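Local coordinates for DUF416 domain-containing protein (Shewanella baltica, PDB 2Q9R) that is of unknown function but is an all-helical DUF416 family protein with a pocket that holds benzoic acid, at residues Q21-M31 against I117-S125; V49-L57 against A98-I109. All blocks are in the same frame, centred on the assembly; numbering follows the deposited sequence. Where two conformers were deposited one is given.

Contact 1 (Q21-M31 against I117-S125); sequences QLFATALCQRM and IVNISKLSS
With CG anti to the carbonyl carbon (chi1 -61°) and the chain extended beyond it, the selenomethionine M31 brings its CE to 4.2 Å from I120 CG2, the branch that stands anti to the backbone N of I120. M31 crosses the L123 side chain at a slant, its CE 3.7 Å from L123 CD2 and 3.8 Å from S124 CB. I120 enters as a knob into the hole formed by A24, L27, C28 and M31; its CG2 also faces A24, L27 CB and C28 SG. Three residues earlier, I117 CG2 presses on A24 CB at 3.6 Å; consistent with the small side chain, A24 CA and I120 CA lie 5.9 Å apart. L27 CD1 spans S121 and S124, while S121 CB sits at the edge of the F23 ring, 4.0 Å from CE1. The polar corner is joined by one water, which donates to L27 O (3.1 Å) and to S124 OG (2.8 Å) and takes a weak bond from R30 NH1. E158 of helix 153-170 holds both side chains, by a salt bridge to R30 and a hydrogen bond with S124. Segments 21-31 and 120-125, 23° apart in direction with one knob-into-hole, are characteristic of a helical-bundle core.

Contact 2 (V49-L57 against A98-I109); sequences VLSTALELL and AVVAISTLLGAI
L57 and I102 interlock as reciprocal knobs into holes, joining helices 47-62 and 92-111 in the all-helical DUF416 fold; the segments run the same way, their axes crossing at 34° and 10.6 Å apart. The cross-helix contacts are apolar. I102 enters among L50, A53, L54 and L57. Its CD1 meets the L50 side chain at about a right angle, 3.9 Å from CD2, and also reaches L54 CG (4.0 Å); its CG2, anti to the backbone N, packs on A53 CB at 3.8 Å. L50 CD2 goes on to V99 CB, 4.0 Å away. L57 in turn fills the hole between I102, L105, L106 and I109, its CD1 near I102 CG2 and L105 CD2, its CD2 3.8 Å from L106 CD2. An alanine at L57 would probably open a gap among I102, L105 and L106 and leave I102 CG2 and L106 CD2 without their leucine partner. As for hydrogen bonds, none is found between the two segments; within 98-109, T104 OG1 donates to V100 O at 2.7 Å from above the carbonyl plane, on the face opposite the one used by T104 N.

How the contacts relate
From the N terminus, helix 17-42 supplies the first half of contact 1, and helix 47-62, next in the chain, the first half of contact 2. The chain then passes helix 70-79 and returns along helix 92-111, where contact 2 closes the inner loop. Helices 114-118 and 120-136 follow and close the outer loop at contact 1, so contact 2 is nested within it. The centres lie about 10 Å apart, and I117 CG1 packs on A108 CB at 3.5 Å. Helix 17-42, half of contact 1, also packs against both helices of contact 2: M31 SE on A101 CB (3.5 Å), T25 on L105, and Q29 N by L54 CD2 (3.6 Å), tying the four segments into one buried core.

Contact 1 (Q21-M31 against I117-S125)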
loop_
_atom_site.group_PDB
_atom_site.type_symbol
_atom_site.label_atom_id
_atom_site.label_comp_id
_atom_site.label_asym_id
_atom_site.label_seq_id
_atom_site.Cartn_x
_atom_site.Cartn_y
_atom_site.Cartn_z
ATOM N N GLN A 21 0.123 7.486 26.256
ATOM C CA GLN A 21 0.570 6.104 26.402
ATOM C C GLN A 21 -0.328 5.156 25.636
ATOM O O GLN A 21 0.155 4.234 24.924
ATOM C CB GLN A 21 0.580 5.755 27.878
ATOM C CG GLN A 21 1.258 4.440 28.221
ATOM C CD GLN A 21 1.364 4.226 29.735
ATOM O OE1 GLN A 21 1.422 5.177 30.497
ATOM N NE2 GLN A 21 1.353 2.976 30.158
ATOM N N LEU A 22 -1.640 5.387 25.724
ATOM C CA LEU A 22 -2.598 4.616 24.910
ATOM C C LEU A 22 -2.347 4.768 23.403
ATOM O O LEU A 22 -2.279 3.759 22.647
ATOM C CB LEU A 22 -4.050 5.015 25.264
ATOM C CG LEU A 22 -5.215 4.416 24.453
ATOM C CD1 LEU A 22 -5.144 2.872 24.422
ATOM C CD2 LEU A 22 -6.582 4.879 25.026
ATOM N N PHE A 23 -2.264 6.025 22.956
ATOM C CA PHE A 23 -1.967 6.351 21.555
ATOM C C PHE A 23 -0.735 5.585 21.037
ATOM O O PHE A 23 -0.760 4.945 19.965
ATOM C CB PHE A 23 -1.778 7.894 21.425
ATOM C CG PHE A 23 -1.433 8.364 20.015
ATOM C CD1 PHE A 23 -0.125 8.379 19.575
ATOM C CD2 PHE A 23 -2.447 8.792 19.136
ATOM C CE1 PHE A 23 0.197 8.830 18.298
ATOM C CE2 PHE A 23 -2.141 9.206 17.844
ATOM C CZ PHE A 23 -0.821 9.202 17.409
ATOM N N ALA A 24 0.358 5.699 21.789
ATOM C CA ALA A 24 1.650 5.086 21.428
ATOM C C ALA A 24 1.612 3.548 21.507
ATOM O O ALA A 24 2.164 2.840 20.645
ATOM C CB ALA A 24 2.773 5.667 22.363
ATOM N N THR A 25 0.916 3.011 22.497
ATOM C CA THR A 25 0.744 1.555 22.599
ATOM C C THR A 25 0.034 1.014 21.367
ATOM O O THR A 25 0.499 0.046 20.790
ATOM C CB THR A 25 -0.004 1.177 23.856
ATOM O OG1 THR A 25 0.753 1.714 24.954
ATOM C CG2 THR A 25 -0.136 -0.372 24.050
ATOM N N ALA A 26 -1.075 1.658 20.994
ATOM C CA ALA A 26 -1.844 1.270 19.800
ATOM C C ALA A 26 -0.961 1.300 18.519
ATOM O O ALA A 26 -1.009 0.386 17.676
ATOM C CB ALA A 26 -3.074 2.204 19.652
ATOM N N LEU A 27 -0.201 2.374 18.332
ATOM C CA LEU A 27 0.759 2.431 17.234
ATOM C C LEU A 27 1.822 1.318 17.295
ATOM O O LEU A 27 2.223 0.803 16.284
ATOM C CB LEU A 27 1.442 3.818 17.145
ATOM C CG LEU A 27 0.581 4.996 16.684
ATOM C CD1 LEU A 27 1.461 6.209 16.416
ATOM C CD2 LEU A 27 -0.351 4.639 15.439
ATOM N N CYS A 28 2.289 0.941 18.462
ATOM C CA CYS A 28 3.338 -0.071 18.537
ATOM C C CYS A 28 2.776 -1.421 18.193
ATOM O O CYS A 28 3.445 -2.208 17.576
ATOM C CB CYS A 28 3.964 -0.141 19.915
ATOM S SG CYS A 28 5.064 1.213 20.283
ATOM N N GLN A 29 1.544 -1.682 18.633
ATOM C CA GLN A 29 0.880 -2.915 18.326
ATOM C C GLN A 29 0.748 -3.065 16.810
ATOM O O GLN A 29 0.957 -4.118 16.297
ATOM C CB GLN A 29 -0.497 -2.993 18.977
ATOM C CG GLN A 29 -1.270 -4.239 18.622
ATOM C CD GLN A 29 -0.697 -5.467 19.260
ATOM O OE1 GLN A 29 -0.480 -5.456 20.434
ATOM N NE2 GLN A 29 -0.422 -6.514 18.495
ATOM N N ARG A 30 0.392 -1.992 16.129
ATOM C CA ARG A 30 0.174 -2.009 14.699
ATOM C C ARG A 30 1.422 -2.370 13.863
ATOM O O ARG A 30 1.305 -2.947 12.793
ATOM C CB ARG A 30 -0.409 -0.629 14.318
ATOM C CG ARG A 30 -0.731 -0.420 12.883
ATOM C CD ARG A 30 -1.680 0.769 12.740
ATOM N NE ARG A 30 -1.750 1.275 11.393
ATOM C CZ ARG A 30 -1.031 2.293 10.909
ATOM N NH1 ARG A 30 -0.145 2.949 11.654
ATOM N NH2 ARG A 30 -1.201 2.660 9.658
HETATM N N MSE A 31 2.601 -2.055 14.380
HETATM C CA MSE A 31 3.872 -2.400 13.758
HETATM C C MSE A 31 4.294 -3.890 13.862
HETATM O O MSE A 31 5.171 -4.341 13.102
HETATM C CB MSE A 31 4.983 -1.574 14.422
HETATM C CG MSE A 31 4.877 -0.043 14.306
HETATM SE SE MSE A 31 6.180 0.798 15.457
HETATM C CE MSE A 31 5.302 2.415 15.738
ATOM N N ILE A 117 7.148 9.449 24.235
ATOM C CA ILE A 117 5.885 8.787 23.964
ATOM C C ILE A 117 5.269 9.445 22.745
ATOM O O ILE A 117 4.870 8.761 21.842
ATOM C CB ILE A 117 4.891 8.844 25.165
ATOM C CG1 ILE A 117 5.506 8.198 26.413
ATOM C CG2 ILE A 117 3.570 8.170 24.776
ATOM C CD1 ILE A 117 4.698 8.374 27.701
ATOM N N VAL A 118 5.204 10.769 22.744
ATOM C CA VAL A 118 4.690 11.555 21.640
ATOM C C VAL A 118 5.473 11.195 20.366
ATOM O O VAL A 118 4.874 10.974 19.359
ATOM C CB VAL A 118 4.771 13.120 21.919
ATOM C CG1 VAL A 118 4.578 13.941 20.626
ATOM C CG2 VAL A 118 3.778 13.579 23.052
ATOM N N ASN A 119 6.798 11.100 20.448
ATOM C CA ASN A 119 7.630 10.788 19.263
ATOM C C ASN A 119 7.465 9.407 18.641
ATOM O O ASN A 119 7.984 9.164 17.554
ATOM C CB ASN A 119 9.115 11.046 19.548
ATOM C CG ASN A 119 9.462 12.533 19.457
ATOM O OD1 ASN A 119 8.678 13.333 18.914
ATOM N ND2 ASN A 119 10.629 12.914 19.997
ATOM N N ILE A 120 6.724 8.515 19.300
ATOM C CA ILE A 120 6.346 7.261 18.679
ATOM C C ILE A 120 5.529 7.560 17.457
ATOM O O ILE A 120 5.519 6.748 16.490
ATOM C CB ILE A 120 5.544 6.308 19.644
ATOM C CG1 ILE A 120 6.425 5.818 20.822
ATOM C CG2 ILE A 120 4.947 5.152 18.890
ATOM C CD1 ILE A 120 7.845 5.418 20.478
ATOM N N SER A 121 4.843 8.728 17.441
ATOM C CA SER A 121 4.109 9.152 16.207
ATOM C C SER A 121 5.013 9.296 14.974
ATOM O O SER A 121 4.672 8.845 13.873
ATOM C CB SER A 121 3.354 10.480 16.394
ATOM O OG SER A 121 2.818 10.943 15.129
ATOM N N LYS A 122 6.123 9.991 15.159
ATOM C CA LYS A 122 7.116 10.196 14.120
ATOM C C LYS A 122 7.813 8.905 13.704
ATOM O O LYS A 122 8.148 8.692 12.537
ATOM C CB LYS A 122 8.156 11.181 14.627
ATOM C CG LYS A 122 7.605 12.616 14.787
ATOM C CD LYS A 122 8.678 13.579 15.328
ATOM C CE LYS A 122 8.198 15.057 15.361
ATOM N NZ LYS A 122 9.262 15.978 15.906
ATOM N N LEU A 123 8.052 8.019 14.658
ATOM C CA LEU A 123 8.684 6.766 14.337
ATOM C C LEU A 123 7.784 6.005 13.377
ATOM O O LEU A 123 8.222 5.523 12.324
ATOM C CB LEU A 123 8.967 6.008 15.621
ATOM C CG LEU A 123 9.719 4.695 15.477
ATOM C CD1 LEU A 123 10.445 4.339 16.785
ATOM C CD2 LEU A 123 8.729 3.610 15.066
ATOM N N SER A 124 6.488 5.986 13.691
ATOM C CA SER A 124 5.530 5.256 12.872
ATOM C C SER A 124 5.458 5.838 11.491
ATOM O O SER A 124 5.497 5.075 10.528
ATOM C CB SER A 124 4.132 5.250 13.501
ATOM O OG SER A 124 3.241 4.437 12.742
ATOM N N SER A 125 5.352 7.174 11.389
ATOM C CA SER A 125 5.235 7.781 10.104
ATOM C C SER A 125 6.535 7.707 9.299
ATOM O O SER A 125 6.508 7.576 8.065
ATOM C CB SER A 125 4.641 9.195 10.180
ATOM O OG SER A 125 5.414 10.014 11.003
HETATM O O HOH W 1 1.830 2.168 13.579
#

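Contact 2 (V49-L57 against A98-I109)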
loop_
_atom_site.group_PDB
_atom_site.type_symbol
_atom_site.label_atom_id
_atom_site.label_comp_id
_atom_site.label_asym_id
_atom_site.label_seq_id
_atom_site.Cartn_x
_atom_site.Cartn_y
_atom_site.Cartn_z
ATOM N N VAL A 49 8.856 -12.087 22.130
ATOM C CA VAL A 49 9.443 -11.104 23.047
ATOM C C VAL A 49 8.736 -9.751 22.914
ATOM O O VAL A 49 8.459 -9.072 23.932
ATOM C CB VAL A 49 10.986 -10.972 22.843
ATOM C CG1 VAL A 49 11.489 -9.664 23.410
ATOM C CG2 VAL A 49 11.725 -12.192 23.449
ATOM N N LEU A 50 8.425 -9.377 21.667
ATOM C CA LEU A 50 7.690 -8.157 21.367
ATOM C C LEU A 50 6.226 -8.306 21.769
ATOM O O LEU A 50 5.675 -7.393 22.366
ATOM C CB LEU A 50 7.778 -7.781 19.890
ATOM C CG LEU A 50 9.060 -7.175 19.312
ATOM C CD1 LEU A 50 10.169 -8.260 19.279
ATOM C CD2 LEU A 50 8.794 -6.598 17.938
ATOM N N SER A 51 5.588 -9.443 21.467
ATOM C CA SER A 51 4.181 -9.590 21.829
ATOM C C SER A 51 3.979 -9.649 23.348
ATOM O O SER A 51 2.971 -9.154 23.835
ATOM C CB SER A 51 3.514 -10.785 21.130
ATOM O OG SER A 51 4.157 -12.000 21.444
ATOM N N THR A 52 4.933 -10.230 24.081
ATOM C CA THR A 52 4.887 -10.250 25.538
ATOM C C THR A 52 5.001 -8.838 26.100
ATOM O O THR A 52 4.263 -8.459 26.998
ATOM C CB THR A 52 6.022 -11.087 26.178
ATOM O OG1 THR A 52 5.946 -12.437 25.715
ATOM C CG2 THR A 52 5.891 -11.106 27.694
ATOM N N ALA A 53 5.951 -8.073 25.586
ATOM C CA ALA A 53 6.058 -6.675 25.949
ATOM C C ALA A 53 4.758 -5.924 25.636
ATOM O O ALA A 53 4.250 -5.160 26.461
ATOM C CB ALA A 53 7.291 -6.020 25.243
ATOM N N LEU A 54 4.190 -6.175 24.475
ATOM C CA LEU A 54 2.940 -5.489 24.108
ATOM C C LEU A 54 1.774 -5.783 25.063
ATOM O O LEU A 54 0.997 -4.892 25.384
ATOM C CB LEU A 54 2.574 -5.757 22.656
ATOM C CG LEU A 54 3.365 -4.972 21.582
ATOM C CD1 LEU A 54 3.314 -5.700 20.224
ATOM C CD2 LEU A 54 2.896 -3.493 21.477
ATOM N N GLU A 55 1.649 -7.034 25.493
ATOM C CA GLU A 55 0.576 -7.454 26.334
ATOM C C GLU A 55 0.705 -6.785 27.703
ATOM O O GLU A 55 -0.282 -6.347 28.266
ATOM C CB GLU A 55 0.617 -8.992 26.452
ATOM C CG GLU A 55 -0.388 -9.578 27.498
ATOM C CD GLU A 55 -1.865 -9.510 27.060
ATOM O OE1 GLU A 55 -2.201 -10.141 26.030
ATOM O OE2 GLU A 55 -2.682 -8.850 27.759
ATOM N N LEU A 56 1.939 -6.665 28.193
ATOM C CA LEU A 56 2.222 -5.920 29.409
ATOM C C LEU A 56 1.936 -4.427 29.229
ATOM O O LEU A 56 1.401 -3.797 30.127
ATOM C CB LEU A 56 3.673 -6.188 29.863
ATOM C CG LEU A 56 3.984 -7.619 30.371
ATOM C CD1 LEU A 56 5.497 -7.843 30.579
ATOM C CD2 LEU A 56 3.290 -7.899 31.687
ATOM N N LEU A 57 2.239 -3.850 28.064
ATOM C CA LEU A 57 1.868 -2.449 27.829
ATOM C C LEU A 57 0.343 -2.267 27.822
ATOM O O LEU A 57 -0.177 -1.291 28.385
ATOM C CB LEU A 57 2.464 -1.906 26.517
ATOM C CG LEU A 57 3.985 -1.718 26.590
ATOM C CD1 LEU A 57 4.608 -1.729 25.191
ATOM C CD2 LEU A 57 4.380 -0.481 27.394
ATOM N N ALA A 98 10.060 -1.412 14.686
ATOM C CA ALA A 98 9.014 -2.035 15.510
ATOM C C ALA A 98 9.508 -2.335 16.908
ATOM O O ALA A 98 8.862 -1.973 17.884
ATOM C CB ALA A 98 8.504 -3.315 14.889
ATOM N N VAL A 99 10.654 -3.000 16.999
ATOM C CA VAL A 99 11.199 -3.353 18.339
ATOM C C VAL A 99 11.706 -2.079 19.030
ATOM O O VAL A 99 11.457 -1.870 20.251
ATOM C CB VAL A 99 12.226 -4.574 18.264
ATOM C CG1 VAL A 99 13.340 -4.318 17.276
ATOM C CG2 VAL A 99 12.791 -4.933 19.648
ATOM N N VAL A 100 12.305 -1.161 18.266
ATOM C CA VAL A 100 12.842 0.067 18.877
ATOM C C VAL A 100 11.713 0.984 19.425
ATOM O O VAL A 100 11.855 1.625 20.489
ATOM C CB VAL A 100 13.792 0.838 17.908
ATOM C CG1 VAL A 100 14.019 2.262 18.374
ATOM C CG2 VAL A 100 15.146 0.080 17.711
ATOM N N ALA A 101 10.592 1.026 18.731
ATOM C CA ALA A 101 9.376 1.713 19.249
ATOM C C ALA A 101 8.903 1.179 20.601
ATOM O O ALA A 101 8.575 1.929 21.500
ATOM C CB ALA A 101 8.238 1.601 18.225
ATOM N N ILE A 102 8.829 -0.139 20.712
ATOM C CA ILE A 102 8.388 -0.762 21.937
ATOM C C ILE A 102 9.393 -0.451 23.028
ATOM O O ILE A 102 8.996 -0.066 24.147
ATOM C CB ILE A 102 8.177 -2.292 21.765
ATOM C CG1 ILE A 102 7.035 -2.527 20.764
ATOM C CG2 ILE A 102 7.861 -2.916 23.110
ATOM C CD1 ILE A 102 6.970 -3.947 20.155
ATOM N N SER A 103 10.680 -0.556 22.708
ATOM C CA SER A 103 11.712 -0.238 23.688
ATOM C C SER A 103 11.618 1.214 24.151
ATOM O O SER A 103 11.722 1.487 25.334
ATOM C CB SER A 103 13.110 -0.488 23.133
ATOM O OG SER A 103 13.289 -1.831 22.724
ATOM N N THR A 104 11.487 2.141 23.197
ATOM C CA THR A 104 11.329 3.572 23.487
ATOM C C THR A 104 10.098 3.836 24.381
ATOM O O THR A 104 10.176 4.542 25.363
ATOM C CB THR A 104 11.203 4.366 22.173
ATOM O OG1 THR A 104 12.346 4.086 21.354
ATOM C CG2 THR A 104 11.076 5.873 22.423
ATOM N N LEU A 105 8.970 3.219 24.062
ATOM C CA LEU A 105 7.762 3.400 24.891
ATOM C C LEU A 105 7.908 2.863 26.319
ATOM O O LEU A 105 7.505 3.538 27.300
ATOM C CB LEU A 105 6.554 2.775 24.173
ATOM C CG LEU A 105 5.263 2.766 24.968
ATOM C CD1 LEU A 105 4.913 4.198 25.506
ATOM C CD2 LEU A 105 4.159 2.170 24.083
ATOM N N LEU A 106 8.429 1.637 26.459
ATOM C CA LEU A 106 8.696 1.096 27.780
ATOM C C LEU A 106 9.677 1.987 28.529
ATOM O O LEU A 106 9.495 2.255 29.711
ATOM C CB LEU A 106 9.280 -0.306 27.699
ATOM C CG LEU A 106 8.356 -1.511 27.627
ATOM C CD1 LEU A 106 9.160 -2.753 27.253
ATOM C CD2 LEU A 106 7.636 -1.700 28.953
ATOM N N GLY A 107 10.706 2.465 27.839
ATOM C CA GLY A 107 11.679 3.358 28.477
ATOM C C GLY A 107 11.072 4.680 28.909
ATOM O O GLY A 107 11.412 5.204 29.962
ATOM N N ALA A 108 10.147 5.196 28.109
ATOM C CA ALA A 108 9.468 6.460 28.397
ATOM C C ALA A 108 8.518 6.345 29.593
ATOM O O ALA A 108 8.469 7.236 30.431
ATOM C CB ALA A 108 8.733 6.951 27.169
ATOM N N ILE A 109 7.793 5.227 29.665
ATOM C CA ILE A 109 6.925 4.864 30.783
ATOM C C ILE A 109 7.718 4.794 32.071
ATOM O O ILE A 109 7.290 5.293 33.109
ATOM C CB ILE A 109 6.213 3.503 30.487
ATOM C CG1 ILE A 109 5.106 3.724 29.455
ATOM C CG2 ILE A 109 5.619 2.868 31.737
ATOM C CD1 ILE A 109 4.809 2.541 28.609
#